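Local atomic coordinates of hypothetical protein HI1011 (Haemophilus influenzae, PDB entry 1YZY), a protein that catalyses the ATP-dependent phosphorylation of 3-oxo-tetronate to 3-oxo-tetronate 4-phosphate, as a member of the four-carbon acid sugar kinase family. Residues P271-D276 with Y291-A296; V277-A280 with N285-E288; E181-L186 with A212-V217. All blocks are in the same frame, centred on the assembly; numbering follows the deposited sequence.

Contact 1 (P271-D276 with Y291-A296); sequences PHFQLD and YQWVIA
With CG anti to the backbone nitrogen in both residues (chi1 -172° and 179°), the side chains of Phe273 and Trp293 reach toward each other. The indole is thereby extended from the helix toward the strand. CB of Phe273 sits over the six-membered ring of Trp293, 3.6 Å from its centroid and almost on the ring normal, a CH-pi contact. The phenyl ring of Phe273 then turns its edge to the five-membered ring of Trp293. The centroids of these two rings are 5.0 Å apart and the planes stand at 74°, a T-shaped pair. The atom that leads is CD2 of Phe273, 3.7 Å from CG of Trp293. The outer rim of the indole runs along the backbone where it enters the strand: CH2 of Trp293 lies 3.6 Å from O of Pro271, which approaches near the ring plane. CB of Pro271 adds an apolar touch to the same CH2. No hydrogen bond joins the two segments. This is a surface contact, and the indole lies between helix 286-295 and the backbone of residues 271-273. Strand 272-274 is an edge strand of the nucleotide-binding domain. Strand 305-307 pairs with it through backbone bonds, and Val294 touches Val306 and Leu342 of helix 324-345.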
# COMPACT_ATOMS: atom_id res chain seq x y z
N PRO A 271 -25.56 -11.60 -12.77
CA PRO A 271 -25.35 -13.02 -13.06
C PRO A 271 -24.31 -13.58 -12.09
O PRO A 271 -23.23 -13.01 -11.94
CB PRO A 271 -24.79 -13.00 -14.48
CG PRO A 271 -25.43 -11.79 -15.07
CD PRO A 271 -25.28 -10.78 -13.97
N HIS A 272 -24.62 -14.69 -11.45
CA HIS A 272 -23.69 -15.27 -10.50
C HIS A 272 -23.57 -16.77 -10.66
O HIS A 272 -24.56 -17.49 -10.80
CB HIS A 272 -24.14 -14.93 -9.08
CG HIS A 272 -25.60 -15.18 -8.84
ND1 HIS A 272 -26.58 -14.34 -9.31
CD2 HIS A 272 -26.23 -16.19 -8.19
CE1 HIS A 272 -27.76 -14.81 -8.96
NE2 HIS A 272 -27.58 -15.93 -8.28
N PHE A 273 -22.33 -17.24 -10.60
CA PHE A 273 -22.04 -18.65 -10.74
C PHE A 273 -21.16 -19.04 -9.56
O PHE A 273 -20.01 -18.62 -9.49
CB PHE A 273 -21.30 -18.88 -12.06
CG PHE A 273 -21.11 -20.33 -12.41
CD1 PHE A 273 -20.40 -21.19 -11.57
CD2 PHE A 273 -21.62 -20.84 -13.59
CE1 PHE A 273 -20.20 -22.52 -11.90
CE2 PHE A 273 -21.44 -22.18 -13.94
CZ PHE A 273 -20.73 -23.02 -13.09
N GLN A 274 -21.70 -19.82 -8.64
CA GLN A 274 -20.92 -20.26 -7.49
C GLN A 274 -19.88 -21.31 -7.86
O GLN A 274 -20.23 -22.37 -8.40
CB GLN A 274 -21.83 -20.81 -6.40
CG GLN A 274 -21.05 -21.31 -5.20
CD GLN A 274 -21.93 -21.86 -4.11
OE1 GLN A 274 -23.15 -21.93 -4.26
NE2 GLN A 274 -21.32 -22.27 -3.01
N LEU A 275 -18.62 -21.02 -7.58
CA LEU A 275 -17.53 -21.94 -7.87
C LEU A 275 -17.60 -23.10 -6.88
O LEU A 275 -17.48 -22.89 -5.66
CB LEU A 275 -16.19 -21.19 -7.77
CG LEU A 275 -14.90 -21.78 -8.36
CD1 LEU A 275 -13.86 -20.68 -8.43
CD2 LEU A 275 -14.37 -22.95 -7.54
N ASP A 276 -17.85 -24.30 -7.39
CA ASP A 276 -17.95 -25.50 -6.57
C ASP A 276 -16.56 -26.14 -6.45
O ASP A 276 -15.93 -26.44 -7.47
CB ASP A 276 -18.94 -26.49 -7.21
CG ASP A 276 -19.08 -27.78 -6.43
OD1 ASP A 276 -19.38 -27.73 -5.22
OD2 ASP A 276 -18.89 -28.86 -7.04
N TYR A 291 -15.61 -20.13 -18.32
CA TYR A 291 -15.20 -19.14 -19.31
C TYR A 291 -16.35 -18.80 -20.25
O TYR A 291 -16.63 -17.63 -20.52
CB TYR A 291 -14.02 -19.67 -20.13
CG TYR A 291 -13.70 -18.86 -21.37
CD1 TYR A 291 -13.00 -17.65 -21.28
CD2 TYR A 291 -14.08 -19.31 -22.63
CE1 TYR A 291 -12.68 -16.92 -22.42
CE2 TYR A 291 -13.77 -18.58 -23.78
CZ TYR A 291 -13.07 -17.39 -23.67
OH TYR A 291 -12.73 -16.69 -24.80
N GLN A 292 -16.99 -19.85 -20.78
CA GLN A 292 -18.10 -19.68 -21.70
C GLN A 292 -19.25 -18.96 -21.01
O GLN A 292 -19.83 -18.05 -21.59
CB GLN A 292 -18.57 -21.04 -22.25
CG GLN A 292 -17.51 -21.78 -23.08
CD GLN A 292 -17.08 -21.04 -24.35
OE1 GLN A 292 -17.85 -20.27 -24.94
NE2 GLN A 292 -15.84 -21.28 -24.78
N TRP A 293 -19.55 -19.36 -19.78
CA TRP A 293 -20.62 -18.74 -19.00
C TRP A 293 -20.35 -17.23 -18.79
O TRP A 293 -21.24 -16.40 -19.00
CB TRP A 293 -20.78 -19.46 -17.66
CG TRP A 293 -21.85 -18.88 -16.76
CD1 TRP A 293 -23.15 -19.29 -16.66
CD2 TRP A 293 -21.72 -17.78 -15.84
NE1 TRP A 293 -23.83 -18.52 -15.75
CE2 TRP A 293 -22.98 -17.58 -15.23
CE3 TRP A 293 -20.65 -16.95 -15.47
CZ2 TRP A 293 -23.20 -16.58 -14.28
CZ3 TRP A 293 -20.87 -15.95 -14.52
CH2 TRP A 293 -22.14 -15.78 -13.94
N VAL A 294 -19.14 -16.87 -18.38
CA VAL A 294 -18.79 -15.47 -18.16
C VAL A 294 -19.02 -14.60 -19.41
O VAL A 294 -19.71 -13.59 -19.34
CB VAL A 294 -17.31 -15.30 -17.72
CG1 VAL A 294 -16.92 -13.82 -17.72
CG2 VAL A 294 -17.10 -15.88 -16.34
N ILE A 295 -18.38 -14.98 -20.51
CA ILE A 295 -18.49 -14.22 -21.76
C ILE A 295 -19.91 -14.15 -22.32
O ILE A 295 -20.24 -13.21 -23.05
CB ILE A 295 -17.51 -14.75 -22.83
CG1 ILE A 295 -17.88 -16.18 -23.25
CG2 ILE A 295 -16.09 -14.75 -22.29
CD1 ILE A 295 -17.08 -16.69 -24.44
N ALA A 296 -20.74 -15.13 -21.99
CA ALA A 296 -22.12 -15.16 -22.46
C ALA A 296 -23.03 -14.32 -21.58
O ALA A 296 -24.22 -14.15 -21.86
CB ALA A 296 -22.63 -16.59 -22.51

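Contact 2 (V277-A280 with N285-E288); sequences VEQA and NYIE
Gln279 lays its CB over the centre of the Tyr286 ring. CB of Gln279 is 3.6 Å from the centroid of the Tyr286 ring, and the approach is 10° off the ring normal, a CH-pi contact. The nearest ring atoms are CE1 and CZ of Tyr286, both 3.6 Å from CB of Gln279. The backbone of helix 277-282 continues the contact: N of Ala280 comes within 4.0 Å of CD2 of Tyr286. Tyr286 carries CG anti to its backbone nitrogen (chi1 -150°), and its ring extends toward helix 277-282. The Gln279 chain bends at chi2, and its amide plane stands nearly perpendicular to the ring, at 89°. OE1 of Gln279 is hydrogen-bonded to ND2 of Asn283. Further out, Asp276 caps the start of helix 277-282, its OD2 accepting a bond from N of Gln279, while its own N makes a weak hydrogen bond with OH of Tyr286. Helix 324-345 lies against Val277 and Ala280. In the nucleotide-binding C-terminal domain, the contact thus packs two consecutive helices by dispersion and CH-pi attraction, without a hydrogen bond between the segments.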
# COMPACT_ATOMS: atom_id res chain seq x y z
N VAL A 277 -16.10 -26.36 -5.22
CA VAL A 277 -14.77 -26.93 -4.98
C VAL A 277 -14.57 -28.37 -5.46
O VAL A 277 -13.47 -28.75 -5.86
CB VAL A 277 -14.37 -26.82 -3.49
CG1 VAL A 277 -12.98 -27.40 -3.25
CG2 VAL A 277 -14.40 -25.36 -3.05
N GLU A 278 -15.63 -29.18 -5.41
CA GLU A 278 -15.55 -30.57 -5.86
C GLU A 278 -15.26 -30.63 -7.36
O GLU A 278 -14.51 -31.48 -7.83
CB GLU A 278 -16.88 -31.28 -5.56
CG GLU A 278 -16.78 -32.77 -5.21
CD GLU A 278 -16.55 -33.70 -6.40
OE1 GLU A 278 -16.79 -33.29 -7.56
OE2 GLU A 278 -16.15 -34.86 -6.16
N GLN A 279 -15.89 -29.73 -8.11
CA GLN A 279 -15.72 -29.65 -9.55
C GLN A 279 -14.38 -29.04 -9.95
O GLN A 279 -13.85 -29.34 -11.03
CB GLN A 279 -16.85 -28.83 -10.17
CG GLN A 279 -18.21 -29.49 -10.16
CD GLN A 279 -18.34 -30.57 -11.22
OE1 GLN A 279 -18.47 -30.27 -12.40
NE2 GLN A 279 -18.32 -31.82 -10.79
N ALA A 280 -13.87 -28.14 -9.12
CA ALA A 280 -12.60 -27.48 -9.39
C ALA A 280 -11.44 -28.48 -9.42
O ALA A 280 -10.46 -28.29 -10.14
CB ALA A 280 -12.35 -26.39 -8.36
N ASN A 285 -13.02 -29.91 -17.47
CA ASN A 285 -13.62 -28.91 -18.35
C ASN A 285 -14.27 -27.77 -17.59
O ASN A 285 -14.93 -26.93 -18.20
CB ASN A 285 -14.68 -29.56 -19.25
CG ASN A 285 -14.09 -30.58 -20.19
OD1 ASN A 285 -13.31 -30.25 -21.08
ND2 ASN A 285 -14.49 -31.84 -20.01
N TYR A 286 -14.06 -27.73 -16.28
CA TYR A 286 -14.65 -26.69 -15.44
C TYR A 286 -14.24 -25.27 -15.82
O TYR A 286 -15.04 -24.36 -15.76
CB TYR A 286 -14.33 -26.93 -13.97
CG TYR A 286 -15.41 -26.40 -13.06
CD1 TYR A 286 -16.75 -26.67 -13.33
CD2 TYR A 286 -15.10 -25.64 -11.93
CE1 TYR A 286 -17.77 -26.20 -12.51
CE2 TYR A 286 -16.12 -25.16 -11.09
CZ TYR A 286 -17.45 -25.45 -11.39
OH TYR A 286 -18.47 -25.00 -10.58
N ILE A 287 -12.97 -25.09 -16.14
CA ILE A 287 -12.48 -23.78 -16.52
C ILE A 287 -13.10 -23.34 -17.84
O ILE A 287 -13.40 -22.17 -18.03
CB ILE A 287 -10.93 -23.78 -16.58
CG1 ILE A 287 -10.38 -24.00 -15.16
CG2 ILE A 287 -10.41 -22.47 -17.18
CD1 ILE A 287 -8.89 -24.25 -15.09
N GLU A 288 -13.30 -24.29 -18.75
CA GLU A 288 -13.90 -23.97 -20.04
C GLU A 288 -15.38 -23.63 -19.88
O GLU A 288 -15.90 -22.78 -20.59
CB GLU A 288 -13.74 -25.13 -21.03
CG GLU A 288 -14.18 -24.79 -22.47
CD GLU A 288 -13.29 -23.75 -23.15
OE1 GLU A 288 -12.10 -23.63 -22.79
OE2 GLU A 288 -13.79 -23.05 -24.06

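Contact 3 (E181-L186 with A212-V217); sequences ECFAEL and ADFKLV
Phe183 and Phe214 form a small, apolar aromatic contact in the sugar-binding N-terminal domain. It joins helix 176-188 to the loop that leads into strand 216-219. These two residues make the whole contact, and just 83 Å² is buried between the segments. The backbones stay well apart, with CA of Phe183 and CA of Phe214 11.1 Å from each other, so the two rings bridge the gap. In each residue CG lies anti to the carbonyl carbon and beside the backbone nitrogen (chi1 -78° for Phe183, -90° for Phe214), and these torsions swing each ring into the space between the backbones. There the CD2-CE2 bond of Phe183 meets CZ and CE1 of Phe214. CD2 of Phe183 is 3.6 Å from CZ of Phe214, and CE2 of Phe183 is 3.7 Å from the same CZ. CE1 of Phe214 follows at 3.9 Å from CD2 of Phe183. The centroids of the Phe183 and Phe214 rings are 5.3 Å apart and the planes are inclined at 55°.

Val110 of strand 109-111 touches both rings, Val167 of strand 164-167 lies against Phe183, and Phe108 lies against Phe214. The pair therefore links helix 176-188 and the small parallel sheet that includes strands 109-111 and 164-167 to the loop entering strand 216-219. That strand pairs by backbone bonds with Phe77 and Phe79 of strand 77-80. Phe183 is buried, while Phe214 is partly exposed. With no hydrogen bond or charge pair across the segments, attraction here is by dispersion and the burial of apolar surface.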
# COMPACT_ATOMS: atom_id res chain seq x y z
N GLU A 181 15.40 26.75 10.82
CA GLU A 181 16.40 27.35 11.67
C GLU A 181 16.82 26.29 12.69
O GLU A 181 17.98 26.22 13.08
CB GLU A 181 15.86 28.61 12.36
CG GLU A 181 15.56 29.77 11.39
CD GLU A 181 15.04 31.04 12.09
OE1 GLU A 181 14.72 31.02 13.30
OE2 GLU A 181 14.96 32.08 11.40
N CYS A 182 15.86 25.50 13.15
CA CYS A 182 16.16 24.42 14.09
C CYS A 182 16.94 23.32 13.35
O CYS A 182 17.76 22.64 13.96
CB CYS A 182 14.88 23.84 14.68
SG CYS A 182 13.97 24.90 15.85
N PHE A 183 16.62 23.10 12.07
CA PHE A 183 17.31 22.11 11.26
C PHE A 183 18.77 22.53 11.13
O PHE A 183 19.68 21.70 11.21
CB PHE A 183 16.73 22.03 9.83
CG PHE A 183 15.43 21.26 9.72
CD1 PHE A 183 15.01 20.41 10.72
CD2 PHE A 183 14.64 21.40 8.58
CE1 PHE A 183 13.81 19.70 10.60
CE2 PHE A 183 13.44 20.70 8.45
CZ PHE A 183 13.02 19.85 9.46
N ALA A 184 18.98 23.82 10.88
CA ALA A 184 20.32 24.37 10.74
C ALA A 184 21.11 24.25 12.04
O ALA A 184 22.33 24.09 12.04
CB ALA A 184 20.24 25.82 10.29
N GLU A 185 20.39 24.35 13.15
CA GLU A 185 20.95 24.26 14.49
C GLU A 185 21.33 22.82 14.82
O GLU A 185 22.42 22.57 15.35
CB GLU A 185 19.93 24.82 15.49
CG GLU A 185 20.05 24.35 16.92
CD GLU A 185 18.72 24.45 17.65
OE1 GLU A 185 17.94 23.46 17.61
OE2 GLU A 185 18.44 25.51 18.26
N LEU A 186 20.44 21.87 14.53
CA LEU A 186 20.69 20.45 14.79
C LEU A 186 21.89 19.96 13.97
O LEU A 186 22.68 19.16 14.46
CB LEU A 186 19.46 19.61 14.48
CG LEU A 186 18.22 19.76 15.37
CD1 LEU A 186 17.09 18.89 14.83
CD2 LEU A 186 18.55 19.37 16.81
N ALA A 212 10.65 20.89 1.87
CA ALA A 212 10.39 21.05 0.44
C ALA A 212 11.59 20.91 -0.49
O ALA A 212 11.43 20.70 -1.69
CB ALA A 212 9.71 22.38 0.19
N ASP A 213 12.80 21.10 0.04
CA ASP A 213 14.00 21.00 -0.77
C ASP A 213 14.95 19.89 -0.35
O ASP A 213 16.08 19.81 -0.86
CB ASP A 213 14.74 22.34 -0.81
CG ASP A 213 13.97 23.40 -1.59
OD1 ASP A 213 13.62 23.15 -2.76
OD2 ASP A 213 13.72 24.49 -1.02
N PHE A 214 14.54 19.10 0.63
CA PHE A 214 15.33 17.97 1.11
C PHE A 214 15.42 16.92 -0.01
O PHE A 214 14.42 16.59 -0.64
CB PHE A 214 14.67 17.33 2.33
CG PHE A 214 15.10 17.92 3.64
CD1 PHE A 214 15.13 19.30 3.83
CD2 PHE A 214 15.42 17.09 4.71
CE1 PHE A 214 15.47 19.83 5.07
CE2 PHE A 214 15.76 17.61 5.95
CZ PHE A 214 15.79 18.99 6.13
N LYS A 215 16.63 16.42 -0.25
CA LYS A 215 16.87 15.40 -1.27
C LYS A 215 16.26 14.09 -0.78
O LYS A 215 15.87 13.24 -1.59
CB LYS A 215 18.38 15.21 -1.45
CG LYS A 215 18.82 14.91 -2.85
CD LYS A 215 18.86 16.17 -3.68
CE LYS A 215 19.31 15.87 -5.11
NZ LYS A 215 18.37 14.98 -5.87
N LEU A 216 16.22 13.93 0.54
CA LEU A 216 15.68 12.75 1.20
C LEU A 216 14.92 13.02 2.51
O LEU A 216 15.35 13.82 3.34
CB LEU A 216 16.81 11.76 1.51
CG LEU A 216 16.44 10.56 2.38
CD1 LEU A 216 15.53 9.62 1.60
CD2 LEU A 216 17.69 9.84 2.84
N VAL A 217 13.78 12.36 2.68
CA VAL A 217 12.99 12.48 3.89
C VAL A 217 12.51 11.07 4.27
O VAL A 217 12.46 10.19 3.41
CB VAL A 217 11.77 13.44 3.73
CG1 VAL A 217 12.23 14.82 3.25
CG2 VAL A 217 10.76 12.88 2.79

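Contact 3 comes first along the chain, in the sugar-binding N-terminal domain. Contacts 1 and 2 follow in the nucleotide-binding C-terminal domain. Contact 2 lies within the chain span bracketed by contact 1, and both use helix 286-295. Contact 1 packs this helix on strand 272-274, and contact 2 packs it on helix 277-282, which follows that strand. The centres of contacts 1 and 2 are about 11 Å apart, and they touch where CE1 of Phe273 comes 3.3 Å from OH of Tyr286. Contact 3 lies on the opposite side of the chain's centre, about 57 Å from contact 1 and 60 Å from contact 2, centre to centre. The contacts thus mark packing toward the two ends of a two-domain kinase.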